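Local coordinates for DNA ligase (Aquifex aeolicus, PDB 3QWU), which probably joins nucleic acid ends in an ATP-dependent reaction, and binds adenosine and calcium, at residues D93-L98 against R119-N124; F159-K162 against F167-Q170; T109-D114 against G341-L346; C308-K313 against I317-L322. One frame throughout, in Å; residues are numbered along the deposited sequence. Where two conformers were deposited one is given.

Interaction 1: D93-L98 against R119-N124; sequences DNYYAL and RILDEN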
loop_
_atom_site.group_PDB
_atom_site.type_symbol
_atom_site.label_atom_id
_atom_site.label_comp_id
_atom_site.label_asym_id
_atom_site.label_seq_id
_atom_site.Cartn_x
_atom_site.Cartn_y
_atom_site.Cartn_z
ATOM N N ASP A 93 -1.265 -5.270 -46.584
ATOM C CA ASP A 93 -2.476 -6.128 -46.619
ATOM C C ASP A 93 -2.593 -6.983 -45.341
ATOM O O ASP A 93 -3.123 -8.090 -45.360
ATOM C CB ASP A 93 -2.522 -7.020 -47.889
ATOM C CG ASP A 93 -3.954 -7.692 -48.120
ATOM O OD1 ASP A 93 -4.998 -6.983 -48.026
ATOM O OD2 ASP A 93 -4.027 -8.924 -48.435
ATOM N N ASN A 94 -2.093 -6.445 -44.235
ATOM C CA ASN A 94 -2.097 -7.133 -42.946
ATOM C C ASN A 94 -2.787 -6.302 -41.939
ATOM O O ASN A 94 -2.966 -5.120 -42.115
ATOM C CB ASN A 94 -0.674 -7.392 -42.445
ATOM C CG ASN A 94 0.110 -8.240 -43.400
ATOM O OD1 ASN A 94 -0.317 -9.348 -43.758
ATOM N ND2 ASN A 94 1.245 -7.719 -43.853
ATOM N N TYR A 95 -3.162 -6.961 -40.863
ATOM C CA TYR A 95 -3.861 -6.348 -39.767
ATOM C C TYR A 95 -3.091 -6.674 -38.499
ATOM O O TYR A 95 -2.587 -7.791 -38.344
ATOM C CB TYR A 95 -5.257 -6.929 -39.690
ATOM C CG TYR A 95 -5.981 -6.968 -41.015
ATOM C CD1 TYR A 95 -6.594 -5.831 -41.532
ATOM C CD2 TYR A 95 -6.072 -8.163 -41.737
ATOM C CE1 TYR A 95 -7.286 -5.874 -42.755
ATOM C CE2 TYR A 95 -6.756 -8.230 -42.954
ATOM C CZ TYR A 95 -7.361 -7.082 -43.472
ATOM O OH TYR A 95 -8.042 -7.161 -44.697
ATOM N N TYR A 96 -3.042 -5.715 -37.575
ATOM C CA TYR A 96 -2.255 -5.874 -36.360
ATOM C C TYR A 96 -2.994 -5.286 -35.184
ATOM O O TYR A 96 -3.877 -4.402 -35.330
ATOM C CB TYR A 96 -0.891 -5.211 -36.479
ATOM C CG TYR A 96 -0.091 -5.651 -37.685
ATOM C CD1 TYR A 96 0.805 -6.742 -37.618
ATOM C CD2 TYR A 96 -0.215 -4.983 -38.897
ATOM C CE1 TYR A 96 1.543 -7.137 -38.726
ATOM C CE2 TYR A 96 0.522 -5.379 -40.009
ATOM C CZ TYR A 96 1.393 -6.451 -39.919
ATOM O OH TYR A 96 2.100 -6.801 -41.039
ATOM N N ALA A 97 -2.608 -5.772 -34.013
ATOM C CA ALA A 97 -3.277 -5.376 -32.755
ATOM C C ALA A 97 -2.210 -4.944 -31.781
ATOM O O ALA A 97 -1.233 -5.673 -31.586
ATOM C CB ALA A 97 -4.127 -6.563 -32.188
ATOM N N LEU A 98 -2.377 -3.754 -31.223
ATOM C CA LEU A 98 -1.435 -3.209 -30.246
ATOM C C LEU A 98 -2.005 -3.304 -28.833
ATOM O O LEU A 98 -3.169 -2.947 -28.630
ATOM C CB LEU A 98 -1.139 -1.732 -30.507
ATOM C CG LEU A 98 -0.443 -1.312 -31.793
ATOM C CD1 LEU A 98 -0.188 0.185 -31.740
ATOM C CD2 LEU A 98 0.885 -2.066 -32.057
ATOM N N ARG A 119 -13.146 -5.981 -42.853
ATOM C CA ARG A 119 -13.679 -5.245 -44.032
ATOM C C ARG A 119 -13.694 -3.740 -43.804
ATOM O O ARG A 119 -13.262 -2.976 -44.659
ATOM C CB ARG A 119 -15.130 -5.702 -44.315
ATOM C CG ARG A 119 -15.731 -5.330 -45.650
ATOM C CD ARG A 119 -17.079 -6.063 -45.864
ATOM N NE ARG A 119 -18.233 -5.143 -45.965
ATOM C CZ ARG A 119 -19.272 -5.066 -45.114
ATOM N NH1 ARG A 119 -19.353 -5.860 -44.043
ATOM N NH2 ARG A 119 -20.254 -4.172 -45.326
ATOM N N ILE A 120 -14.200 -3.318 -42.646
ATOM C CA ILE A 120 -14.170 -1.877 -42.260
ATOM C C ILE A 120 -12.798 -1.185 -42.465
ATOM O O ILE A 120 -12.722 -0.070 -42.962
ATOM C CB ILE A 120 -14.666 -1.662 -40.822
ATOM C CG1 ILE A 120 -14.642 -0.178 -40.441
ATOM C CG2 ILE A 120 -13.806 -2.413 -39.827
ATOM C CD1 ILE A 120 -15.215 0.097 -39.042
ATOM N N LEU A 121 -11.720 -1.857 -42.129
ATOM C CA LEU A 121 -10.390 -1.304 -42.380
ATOM C C LEU A 121 -10.087 -1.347 -43.887
ATOM O O LEU A 121 -9.603 -0.360 -44.465
ATOM C CB LEU A 121 -9.285 -2.035 -41.552
ATOM C CG LEU A 121 -9.423 -1.961 -39.996
ATOM C CD1 LEU A 121 -8.298 -2.694 -39.259
ATOM C CD2 LEU A 121 -9.536 -0.506 -39.475
ATOM N N ASP A 122 -10.391 -2.455 -44.544
ATOM C CA ASP A 122 -10.187 -2.511 -45.984
ATOM C C ASP A 122 -10.829 -1.304 -46.664
ATOM O O ASP A 122 -10.231 -0.726 -47.587
ATOM C CB ASP A 122 -10.738 -3.797 -46.576
ATOM C CG ASP A 122 -10.010 -5.030 -46.068
ATOM O OD1 ASP A 122 -8.846 -4.904 -45.624
ATOM O OD2 ASP A 122 -10.602 -6.123 -46.096
ATOM N N GLU A 123 -12.021 -0.919 -46.216
ATOM C CA GLU A 123 -12.774 0.170 -46.834
ATOM C C GLU A 123 -12.436 1.528 -46.244
ATOM O O GLU A 123 -12.721 2.527 -46.840
ATOM C CB GLU A 123 -14.294 -0.075 -46.739
ATOM C CG GLU A 123 -14.684 -1.393 -47.439
ATOM C CD GLU A 123 -16.179 -1.652 -47.542
ATOM O OE1 GLU A 123 -16.993 -0.910 -46.971
ATOM O OE2 GLU A 123 -16.550 -2.615 -48.210
ATOM N N ASN A 124 -11.841 1.551 -45.065
ATOM C CA ASN A 124 -11.483 2.767 -44.378
ATOM C C ASN A 124 -10.122 2.539 -43.724
ATOM O O ASN A 124 -10.042 2.456 -42.513
ATOM C CB ASN A 124 -12.537 3.080 -43.319
ATOM C CG ASN A 124 -13.997 2.971 -43.861
ATOM O OD1 ASN A 124 -14.573 3.989 -44.252
ATOM N ND2 ASN A 124 -14.581 1.737 -43.884
#

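Interaction 2: F159-K162 against F167-Q170; sequences FMKK and FLSQ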
loop_
_atom_site.group_PDB
_atom_site.type_symbol
_atom_site.label_atom_id
_atom_site.label_comp_id
_atom_site.label_asym_id
_atom_site.label_seq_id
_atom_site.Cartn_x
_atom_site.Cartn_y
_atom_site.Cartn_z
ATOM N N PHE A 159 -13.167 4.613 -32.032
ATOM C CA PHE A 159 -12.301 4.667 -33.197
ATOM C C PHE A 159 -11.410 5.876 -33.062
ATOM O O PHE A 159 -11.835 6.936 -32.605
ATOM C CB PHE A 159 -13.072 4.814 -34.509
ATOM C CG PHE A 159 -13.942 3.642 -34.856
ATOM C CD1 PHE A 159 -13.416 2.542 -35.466
ATOM C CD2 PHE A 159 -15.309 3.673 -34.609
ATOM C CE1 PHE A 159 -14.227 1.486 -35.792
ATOM C CE2 PHE A 159 -16.133 2.590 -34.954
ATOM C CZ PHE A 159 -15.588 1.500 -35.502
ATOM N N MET A 160 -10.156 5.682 -33.415
ATOM C CA MET A 160 -9.222 6.739 -33.555
ATOM C C MET A 160 -8.874 6.728 -35.008
ATOM O O MET A 160 -9.427 5.928 -35.749
ATOM C CB MET A 160 -8.027 6.479 -32.657
ATOM C CG MET A 160 -8.382 6.678 -31.186
ATOM S SD MET A 160 -7.050 6.362 -30.019
ATOM C CE MET A 160 -5.925 7.759 -30.279
ATOM N N LYS A 161 -7.961 7.599 -35.411
ATOM C CA LYS A 161 -7.501 7.691 -36.771
ATOM C C LYS A 161 -5.979 7.734 -36.796
ATOM O O LYS A 161 -5.374 8.367 -35.974
ATOM C CB LYS A 161 -8.058 8.999 -37.412
ATOM C CG LYS A 161 -9.394 8.836 -38.170
ATOM C CD LYS A 161 -10.007 10.158 -38.741
ATOM C CE LYS A 161 -10.793 9.887 -40.061
ATOM N NZ LYS A 161 -11.973 10.807 -40.324
ATOM N N LYS A 162 -5.361 7.113 -37.780
ATOM C CA LYS A 162 -3.917 7.220 -37.942
ATOM C C LYS A 162 -3.450 8.685 -37.933
ATOM O O LYS A 162 -4.074 9.560 -38.567
ATOM C CB LYS A 162 -3.456 6.583 -39.281
ATOM C CG LYS A 162 -3.245 5.054 -39.228
ATOM C CD LYS A 162 -3.217 4.447 -40.631
ATOM C CE LYS A 162 -3.269 2.909 -40.603
ATOM N NZ LYS A 162 -3.590 2.356 -41.945
ATOM N N PHE A 167 -10.973 11.211 -31.232
ATOM C CA PHE A 167 -11.874 10.128 -31.324
ATOM C C PHE A 167 -12.998 10.472 -32.304
ATOM O O PHE A 167 -13.463 11.590 -32.350
ATOM C CB PHE A 167 -12.484 9.894 -29.942
ATOM C CG PHE A 167 -11.534 9.278 -28.920
ATOM C CD1 PHE A 167 -10.913 8.070 -29.163
ATOM C CD2 PHE A 167 -11.361 9.858 -27.681
ATOM C CE1 PHE A 167 -10.105 7.471 -28.219
ATOM C CE2 PHE A 167 -10.530 9.269 -26.718
ATOM C CZ PHE A 167 -9.896 8.061 -27.009
ATOM N N LEU A 168 -13.462 9.506 -33.077
ATOM C CA LEU A 168 -14.659 9.739 -33.840
ATOM C C LEU A 168 -15.800 9.998 -32.838
ATOM O O LEU A 168 -15.792 9.506 -31.729
ATOM C CB LEU A 168 -14.961 8.579 -34.791
ATOM C CG LEU A 168 -14.138 8.469 -36.093
ATOM C CD1 LEU A 168 -12.582 8.548 -35.937
ATOM C CD2 LEU A 168 -14.525 7.172 -36.831
ATOM N N SER A 169 -16.739 10.835 -33.219
ATOM C CA SER A 169 -17.841 11.179 -32.378
ATOM C C SER A 169 -18.685 9.929 -32.103
ATOM O O SER A 169 -18.544 8.921 -32.790
ATOM C CB SER A 169 -18.691 12.235 -33.080
ATOM O OG SER A 169 -19.076 11.689 -34.334
ATOM N N GLN A 170 -19.579 10.021 -31.122
ATOM C CA GLN A 170 -20.496 8.946 -30.847
ATOM C C GLN A 170 -21.329 8.549 -32.056
ATOM O O GLN A 170 -21.443 7.372 -32.360
ATOM C CB GLN A 170 -21.409 9.256 -29.646
ATOM C CG GLN A 170 -22.090 7.961 -29.110
ATOM C CD GLN A 170 -21.175 7.126 -28.201
ATOM O OE1 GLN A 170 -20.143 7.593 -27.758
ATOM N NE2 GLN A 170 -21.606 5.925 -27.864
HETATM O O HOH W 1 -14.729 6.822 -30.963
#

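Interaction 3: T109-D114 against G341-L346; sequences TDRLPD and GDYWRL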
loop_
_atom_site.group_PDB
_atom_site.type_symbol
_atom_site.label_atom_id
_atom_site.label_comp_id
_atom_site.label_asym_id
_atom_site.label_seq_id
_atom_site.Cartn_x
_atom_site.Cartn_y
_atom_site.Cartn_z
ATOM N N THR A 109 -3.229 -10.280 -32.259
ATOM C CA THR A 109 -2.995 -10.267 -33.720
ATOM C C THR A 109 -3.278 -11.622 -34.400
ATOM O O THR A 109 -3.852 -11.654 -35.473
ATOM C CB THR A 109 -1.550 -9.867 -34.088
ATOM O OG1 THR A 109 -1.275 -8.605 -33.529
ATOM C CG2 THR A 109 -1.361 -9.818 -35.628
ATOM N N ASP A 110 -2.841 -12.723 -33.789
ATOM C CA ASP A 110 -3.141 -14.075 -34.297
ATOM C C ASP A 110 -4.656 -14.325 -34.381
ATOM O O ASP A 110 -5.177 -14.917 -35.318
ATOM C CB ASP A 110 -2.506 -15.097 -33.339
ATOM C CG ASP A 110 -2.838 -16.537 -33.694
ATOM O OD1 ASP A 110 -4.009 -16.922 -33.532
ATOM O OD2 ASP A 110 -1.936 -17.284 -34.121
ATOM N N ARG A 111 -5.371 -13.882 -33.389
ATOM C CA ARG A 111 -6.780 -14.217 -33.320
ATOM C C ARG A 111 -7.761 -13.201 -33.940
ATOM O O ARG A 111 -8.954 -13.450 -33.916
ATOM C CB ARG A 111 -7.151 -14.482 -31.875
ATOM C CG ARG A 111 -6.396 -15.625 -31.234
ATOM C CD ARG A 111 -6.715 -16.950 -31.873
ATOM N NE ARG A 111 -8.157 -17.185 -31.878
ATOM C CZ ARG A 111 -8.855 -17.601 -30.833
ATOM N NH1 ARG A 111 -10.150 -17.742 -30.940
ATOM N NH2 ARG A 111 -8.259 -17.870 -29.686
ATOM N N LEU A 112 -7.269 -12.096 -34.529
ATOM C CA LEU A 112 -8.127 -11.097 -35.190
ATOM C C LEU A 112 -9.231 -11.690 -36.076
ATOM O O LEU A 112 -10.393 -11.298 -35.977
ATOM C CB LEU A 112 -7.269 -10.123 -36.000
ATOM C CG LEU A 112 -6.484 -9.089 -35.174
ATOM C CD1 LEU A 112 -5.744 -8.041 -36.088
ATOM C CD2 LEU A 112 -7.398 -8.379 -34.171
ATOM N N PRO A 113 -8.889 -12.664 -36.926
ATOM C CA PRO A 113 -9.935 -13.233 -37.805
ATOM C C PRO A 113 -11.065 -13.984 -37.108
ATOM O O PRO A 113 -12.194 -14.013 -37.577
ATOM C CB PRO A 113 -9.142 -14.162 -38.743
ATOM C CG PRO A 113 -7.664 -13.603 -38.683
ATOM C CD PRO A 113 -7.542 -13.173 -37.249
ATOM N N ASP A 114 -10.790 -14.554 -35.963
ATOM C CA ASP A 114 -11.847 -15.070 -35.126
ATOM C C ASP A 114 -12.569 -14.022 -34.310
ATOM O O ASP A 114 -13.713 -14.250 -33.900
ATOM C CB ASP A 114 -11.266 -16.102 -34.196
ATOM C CG ASP A 114 -10.698 -17.264 -34.941
ATOM O OD1 ASP A 114 -11.344 -17.660 -35.931
ATOM O OD2 ASP A 114 -9.630 -17.764 -34.564
ATOM N N GLY A 341 -7.776 -29.310 -31.881
ATOM C CA GLY A 341 -8.621 -28.957 -33.017
ATOM C C GLY A 341 -7.716 -28.370 -34.070
ATOM O O GLY A 341 -6.665 -28.965 -34.376
ATOM N N ASP A 342 -8.117 -27.211 -34.599
ATOM C CA ASP A 342 -7.290 -26.385 -35.522
ATOM C C ASP A 342 -6.427 -25.299 -34.832
ATOM O O ASP A 342 -5.820 -24.454 -35.520
ATOM C CB ASP A 342 -8.174 -25.660 -36.545
ATOM C CG ASP A 342 -8.604 -26.548 -37.683
ATOM O OD1 ASP A 342 -7.832 -27.481 -38.026
ATOM O OD2 ASP A 342 -9.701 -26.292 -38.245
ATOM N N TYR A 343 -6.358 -25.326 -33.501
ATOM C CA TYR A 343 -5.603 -24.327 -32.743
ATOM C C TYR A 343 -4.533 -24.989 -31.910
ATOM O O TYR A 343 -4.662 -26.140 -31.505
ATOM C CB TYR A 343 -6.526 -23.540 -31.821
ATOM C CG TYR A 343 -7.589 -22.783 -32.565
ATOM C CD1 TYR A 343 -7.391 -21.465 -32.962
ATOM C CD2 TYR A 343 -8.795 -23.389 -32.892
ATOM C CE1 TYR A 343 -8.379 -20.761 -33.675
ATOM C CE2 TYR A 343 -9.809 -22.680 -33.601
ATOM C CZ TYR A 343 -9.590 -21.364 -33.990
ATOM O OH TYR A 343 -10.564 -20.677 -34.701
ATOM N N TRP A 344 -3.457 -24.250 -31.684
ATOM C CA TRP A 344 -2.473 -24.591 -30.670
ATOM C C TRP A 344 -2.957 -24.089 -29.297
ATOM O O TRP A 344 -3.166 -22.891 -29.123
ATOM C CB TRP A 344 -1.147 -23.970 -31.056
ATOM C CG TRP A 344 -0.599 -24.654 -32.231
ATOM C CD1 TRP A 344 -0.846 -24.372 -33.554
ATOM C CD2 TRP A 344 0.255 -25.794 -32.217
ATOM N NE1 TRP A 344 -0.165 -25.255 -34.357
ATOM C CE2 TRP A 344 0.513 -26.142 -33.567
ATOM C CE3 TRP A 344 0.839 -26.558 -31.192
ATOM C CZ2 TRP A 344 1.331 -27.210 -33.920
ATOM C CZ3 TRP A 344 1.663 -27.630 -31.547
ATOM C CH2 TRP A 344 1.898 -27.946 -32.901
ATOM N N ARG A 345 -3.170 -24.991 -28.342
ATOM C CA ARG A 345 -3.539 -24.586 -26.980
ATOM C C ARG A 345 -2.301 -24.240 -26.134
ATOM O O ARG A 345 -1.346 -25.026 -26.079
ATOM C CB ARG A 345 -4.345 -25.681 -26.293
ATOM C CG ARG A 345 -4.458 -25.529 -24.814
ATOM C CD ARG A 345 -5.249 -24.330 -24.455
ATOM N NE ARG A 345 -6.628 -24.483 -24.868
ATOM C CZ ARG A 345 -7.583 -23.598 -24.653
ATOM N NH1 ARG A 345 -7.322 -22.445 -24.047
ATOM N NH2 ARG A 345 -8.809 -23.859 -25.070
ATOM N N LEU A 346 -2.292 -23.056 -25.525
ATOM C CA LEU A 346 -1.203 -22.678 -24.615
ATOM C C LEU A 346 -1.704 -22.562 -23.182
ATOM O O LEU A 346 -2.747 -21.947 -22.919
ATOM C CB LEU A 346 -0.566 -21.365 -25.008
ATOM C CG LEU A 346 0.587 -20.890 -24.117
ATOM C CD1 LEU A 346 1.808 -21.818 -24.209
ATOM C CD2 LEU A 346 0.937 -19.492 -24.537
#

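Interaction 4: C308-K313 against I317-L322; sequences CKFRKK and IALLEL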
loop_
_atom_site.group_PDB
_atom_site.type_symbol
_atom_site.label_atom_id
_atom_site.label_comp_id
_atom_site.label_asym_id
_atom_site.label_seq_id
_atom_site.Cartn_x
_atom_site.Cartn_y
_atom_site.Cartn_z
ATOM N N CYS A 308 -4.821 -20.163 -23.209
ATOM C CA CYS A 308 -5.313 -19.457 -24.401
ATOM C C CYS A 308 -4.954 -20.223 -25.670
ATOM O O CYS A 308 -4.164 -21.159 -25.626
ATOM C CB CYS A 308 -4.791 -18.027 -24.413
ATOM S SG CYS A 308 -2.975 -17.921 -24.380
ATOM N N LYS A 309 -5.593 -19.849 -26.780
ATOM C CA LYS A 309 -5.584 -20.606 -28.074
ATOM C C LYS A 309 -4.979 -19.819 -29.230
ATOM O O LYS A 309 -5.299 -18.650 -29.391
ATOM C CB LYS A 309 -7.017 -20.819 -28.502
ATOM C CG LYS A 309 -7.546 -22.151 -28.390
ATOM C CD LYS A 309 -9.085 -22.064 -28.509
ATOM C CE LYS A 309 -9.562 -22.183 -29.952
ATOM N NZ LYS A 309 -11.044 -22.115 -30.127
ATOM N N PHE A 310 -4.192 -20.452 -30.078
ATOM C CA PHE A 310 -3.664 -19.760 -31.242
ATOM C C PHE A 310 -3.912 -20.530 -32.512
ATOM O O PHE A 310 -3.952 -21.742 -32.489
ATOM C CB PHE A 310 -2.161 -19.545 -31.176
ATOM C CG PHE A 310 -1.704 -18.798 -30.003
ATOM C CD1 PHE A 310 -1.766 -19.366 -28.743
ATOM C CD2 PHE A 310 -1.127 -17.548 -30.153
ATOM C CE1 PHE A 310 -1.307 -18.674 -27.627
ATOM C CE2 PHE A 310 -0.630 -16.850 -29.054
ATOM C CZ PHE A 310 -0.734 -17.398 -27.782
ATOM N N ARG A 311 -4.039 -19.800 -33.615
ATOM C CA ARG A 311 -4.031 -20.363 -34.967
ATOM C C ARG A 311 -2.609 -20.773 -35.372
ATOM O O ARG A 311 -2.429 -21.796 -36.047
ATOM C CB ARG A 311 -4.611 -19.358 -35.958
ATOM C CG ARG A 311 -5.988 -18.849 -35.500
ATOM C CD ARG A 311 -6.729 -18.115 -36.561
ATOM N NE ARG A 311 -7.394 -19.040 -37.469
ATOM C CZ ARG A 311 -8.096 -18.675 -38.544
ATOM N NH1 ARG A 311 -8.650 -19.620 -39.301
ATOM N NH2 ARG A 311 -8.242 -17.389 -38.862
ATOM N N LYS A 312 -1.607 -20.024 -34.902
ATOM C CA LYS A 312 -0.230 -20.322 -35.223
ATOM C C LYS A 312 0.595 -20.603 -33.976
ATOM O O LYS A 312 0.587 -19.808 -33.028
ATOM C CB LYS A 312 0.406 -19.125 -35.906
ATOM C CG LYS A 312 -0.139 -18.775 -37.258
ATOM C CD LYS A 312 0.968 -18.082 -38.096
ATOM C CE LYS A 312 0.464 -17.583 -39.475
ATOM N NZ LYS A 312 1.581 -16.902 -40.215
ATOM N N LYS A 313 1.355 -21.687 -34.008
ATOM C CA LYS A 313 2.382 -21.980 -32.989
ATOM C C LYS A 313 3.440 -20.899 -32.808
ATOM O O LYS A 313 3.739 -20.522 -31.702
ATOM C CB LYS A 313 3.107 -23.295 -33.299
ATOM C CG LYS A 313 3.692 -23.957 -32.074
ATOM C CD LYS A 313 4.795 -24.945 -32.449
ATOM C CE LYS A 313 5.453 -25.535 -31.210
ATOM N NZ LYS A 313 6.706 -26.296 -31.562
ATOM N N ILE A 317 4.587 -19.033 -29.072
ATOM C CA ILE A 317 5.981 -18.902 -28.633
ATOM C C ILE A 317 6.316 -17.422 -28.509
ATOM O O ILE A 317 6.873 -17.012 -27.504
ATOM C CB ILE A 317 7.006 -19.617 -29.566
ATOM C CG1 ILE A 317 6.909 -21.147 -29.394
ATOM C CG2 ILE A 317 8.480 -19.150 -29.295
ATOM C CD1 ILE A 317 7.597 -21.719 -28.138
ATOM N N ALA A 318 5.933 -16.622 -29.510
ATOM C CA ALA A 318 6.167 -15.175 -29.471
ATOM C C ALA A 318 5.480 -14.535 -28.260
ATOM O O ALA A 318 6.037 -13.593 -27.642
ATOM C CB ALA A 318 5.708 -14.509 -30.760
ATOM N N LEU A 319 4.295 -15.040 -27.894
ATOM C CA LEU A 319 3.616 -14.506 -26.718
ATOM C C LEU A 319 4.399 -14.789 -25.424
ATOM O O LEU A 319 4.569 -13.875 -24.639
ATOM C CB LEU A 319 2.171 -14.996 -26.582
ATOM C CG LEU A 319 1.610 -14.507 -25.229
ATOM C CD1 LEU A 319 1.146 -13.033 -25.346
ATOM C CD2 LEU A 319 0.530 -15.389 -24.716
ATOM N N LEU A 320 4.829 -16.033 -25.194
ATOM C CA LEU A 320 5.721 -16.361 -24.053
ATOM C C LEU A 320 6.902 -15.435 -23.980
ATOM O O LEU A 320 7.239 -14.934 -22.900
ATOM C CB LEU A 320 6.284 -17.792 -24.116
ATOM C CG LEU A 320 5.253 -18.909 -23.911
ATOM C CD1 LEU A 320 5.870 -20.254 -24.165
ATOM C CD2 LEU A 320 4.597 -18.882 -22.534
ATOM N N GLU A 321 7.558 -15.231 -25.121
ATOM C CA GLU A 321 8.766 -14.396 -25.147
ATOM C C GLU A 321 8.401 -12.928 -24.840
ATOM O O GLU A 321 9.127 -12.236 -24.100
ATOM C CB GLU A 321 9.545 -14.581 -26.466
ATOM C CG GLU A 321 10.136 -16.032 -26.604
ATOM C CD GLU A 321 10.974 -16.295 -27.876
ATOM O OE1 GLU A 321 10.835 -15.563 -28.889
ATOM O OE2 GLU A 321 11.767 -17.270 -27.864
ATOM N N LEU A 322 7.260 -12.458 -25.345
ATOM C CA LEU A 322 6.814 -11.116 -24.945
ATOM C C LEU A 322 6.618 -11.002 -23.411
ATOM O O LEU A 322 7.131 -10.078 -22.770
ATOM C CB LEU A 322 5.550 -10.676 -25.690
ATOM C CG LEU A 322 5.140 -9.257 -25.275
ATOM C CD1 LEU A 322 6.341 -8.291 -25.538
ATOM C CD2 LEU A 322 3.819 -8.772 -25.912
#

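Interaction 1: D93-L98 against R119-N124
Polar contact between the two segments rests on one short bond: the hydroxyl OH of Tyr95 donates to OD1 of Asp122 over 2.6 Å. The bond uses the syn lone pair of OD1, on the side of its sister oxygen, and OD1 lies at the edge of the phenol ring, close to its plane, while ring and carboxylate planes are turned 45° apart. With its CG anti to the carbonyl carbon (chi1 -48°), Tyr95 directs its ring from strand 94-98 to the helix, and the length of the phenol carries OH to Asp122. Tyrosine suits the place because it spans the gap with an apolar ring and still ends in a donor. Asp122 OD1 also forms a salt bridge with Lys90, which would be expected to favour the charged carboxylate.

Apolar contact comes from Leu121, whose CD1 lies 4.2 Å from Tyr95 CD1, toward the backbone end of the ring.

Within 119-124, Asn124 leaves the helical conformation and turns its amide back, ND2 giving a hydrogen bond of 2.8 Å to Ile120 O in the carbonyl plane.

The short helix 119-123 thus bears on outer strand 94-98 through Tyr95, while Leu121 packs on strand 127-134 of the same antiparallel sheet and Ile120 on helix 170-180.

Interaction 2: F159-K162 against F167-Q170
The backbone oxygen of Phe159 takes a hydrogen bond from Leu168 N, 3.1 Å long and with an angle of 161° at the hydrogen; the donor is tilted from the carbonyl plane. The same Phe159 O also receives a CA-H...O contact from Phe167 CA at 3.4 Å. A water adds a second link between the backbones, accepting from Phe159 N at 2.9 Å and lying where it can donate to Leu168 O, for which other acceptors compete.

Leu168 directs its side chain at the strand. Its CD2 meets Phe159 CB at 3.6 Å, and its other methyl, CD1, lies against the aliphatic CG of Lys161, so a branched leucine can serve two neighbours at once. On Phe167 the ring runs alongside the Met160 chain, pointing the same way, and Met160 CG is 3.5 Å from Phe167 CE1. The sulfur completes a Met-aromatic contact: SD is 4.8 Å from the centroid of the Phe167 ring and lies obliquely to it.

Beyond the pair, Ser169 caps helix 170-180, and the Phe167 side chain comes within about 7 Å of the bound adenosine. Backbone bonding, direct and probably also through water, thus ties the returning chain to the end of strand 153-161, while apolar side chains cover the join.

Interaction 3: T109-D114 against G341-L346
Arg111 and Asp114 of helix 106-115 both meet Tyr343 at the start of strand 343-352. Just before them, Asp110 turns its carboxylate to the adjoining strand-helix connection, where it accepts from the backbone N of Arg311 and of Lys312.

At Arg111, bends at chi2 and chi3 fold the chain back, bringing NE close to the tyrosine. Tyr343 CE1 lies over one face of the guanidinium, offset toward its rim and 4.0 Å from Arg111 NE, with the two planes 53° apart. The far end of Arg111 is held by a salt bridge from NH1 to Asp151 and by a bond from NH2 to Lys309 O, so the group has little freedom to turn.

Asp114, one helical turn on, approaches from the opposite direction to the tyrosine. Its OD2 takes two donors: Arg111 NE at 3.1 Å, on the anti lone pair and as part of a salt bridge, and Tyr343 OH, also 3.1 Å from Asp114 OD2 but 47° out of the carboxylate plane.

Tyrosine supplies a ring carbon to lie against the guanidinium and a hydroxyl for the acid. One carboxylate oxygen therefore joins a helix of the RNA-ligase region to the C-terminal region, and the nearby arginine would be expected to keep that aspartate charged.

Interaction 4: C308-K313 against I317-L322
A strand-turn-helix connection in the C-terminal region of the ligase brings Phe310 of strand 303-310 against Leu319 of helix 313-325. Leu319 CD2 lies at the edge of the phenyl ring, near its plane and 3.9 Å from Phe310 CZ, and Leu319 CB stands 4.0 Å from the same Phe310 CZ. The two side chains cross at about a right angle. Leu319 has its CG anti to the backbone N (chi1 173°), an arrangement that swings the isopropyl end of the side chain toward the strand. Its CD2 also comes 4.3 Å from Cys308 SG; two residues before Phe310, Cys308 looks to the same side of the strand, as alternation along an extended chain requires.

The connection is short. Early in the helix Ile317 N donates to Lys313 O over 3.1 Å, the regular i to i+4 bond of an alpha helix, nearly straight with an angle of 171° at the hydrogen. Ile317 packs its branched side chain on Leu337 of strand 330-340, the other outer strand of the three-stranded sheet. Leucine and phenylalanine suit this buried join, whereas Lys313, at its exposed rim, extends its long chain beside Leu337 and Trp344.

How the interactions relate
Interactions 1 and 2 lie in the RNA-ligase region, centres 15 Å apart, on opposite edge strands of one four-stranded antiparallel sheet, 94-98 and 153-161; Ile120 packs on Phe159 between them. Interaction 4 lies in the C-terminal region, its centre 9 Å from that of interaction 3, whose strand 343-352 pairs with strand 303-310 beside it. Interaction 3 crosses between the regions, and its helix 106-115 touches strand 94-98, where Thr109 OG1 probably bonds to Ala97 N. Along the chain, 1 precedes 2 and 2 precedes 4, while 3 interleaves with 1 and encloses 2 and 4. A continuous path of contacts thus runs from near the adenosine pocket to the C-terminal sheet, joining the two regions.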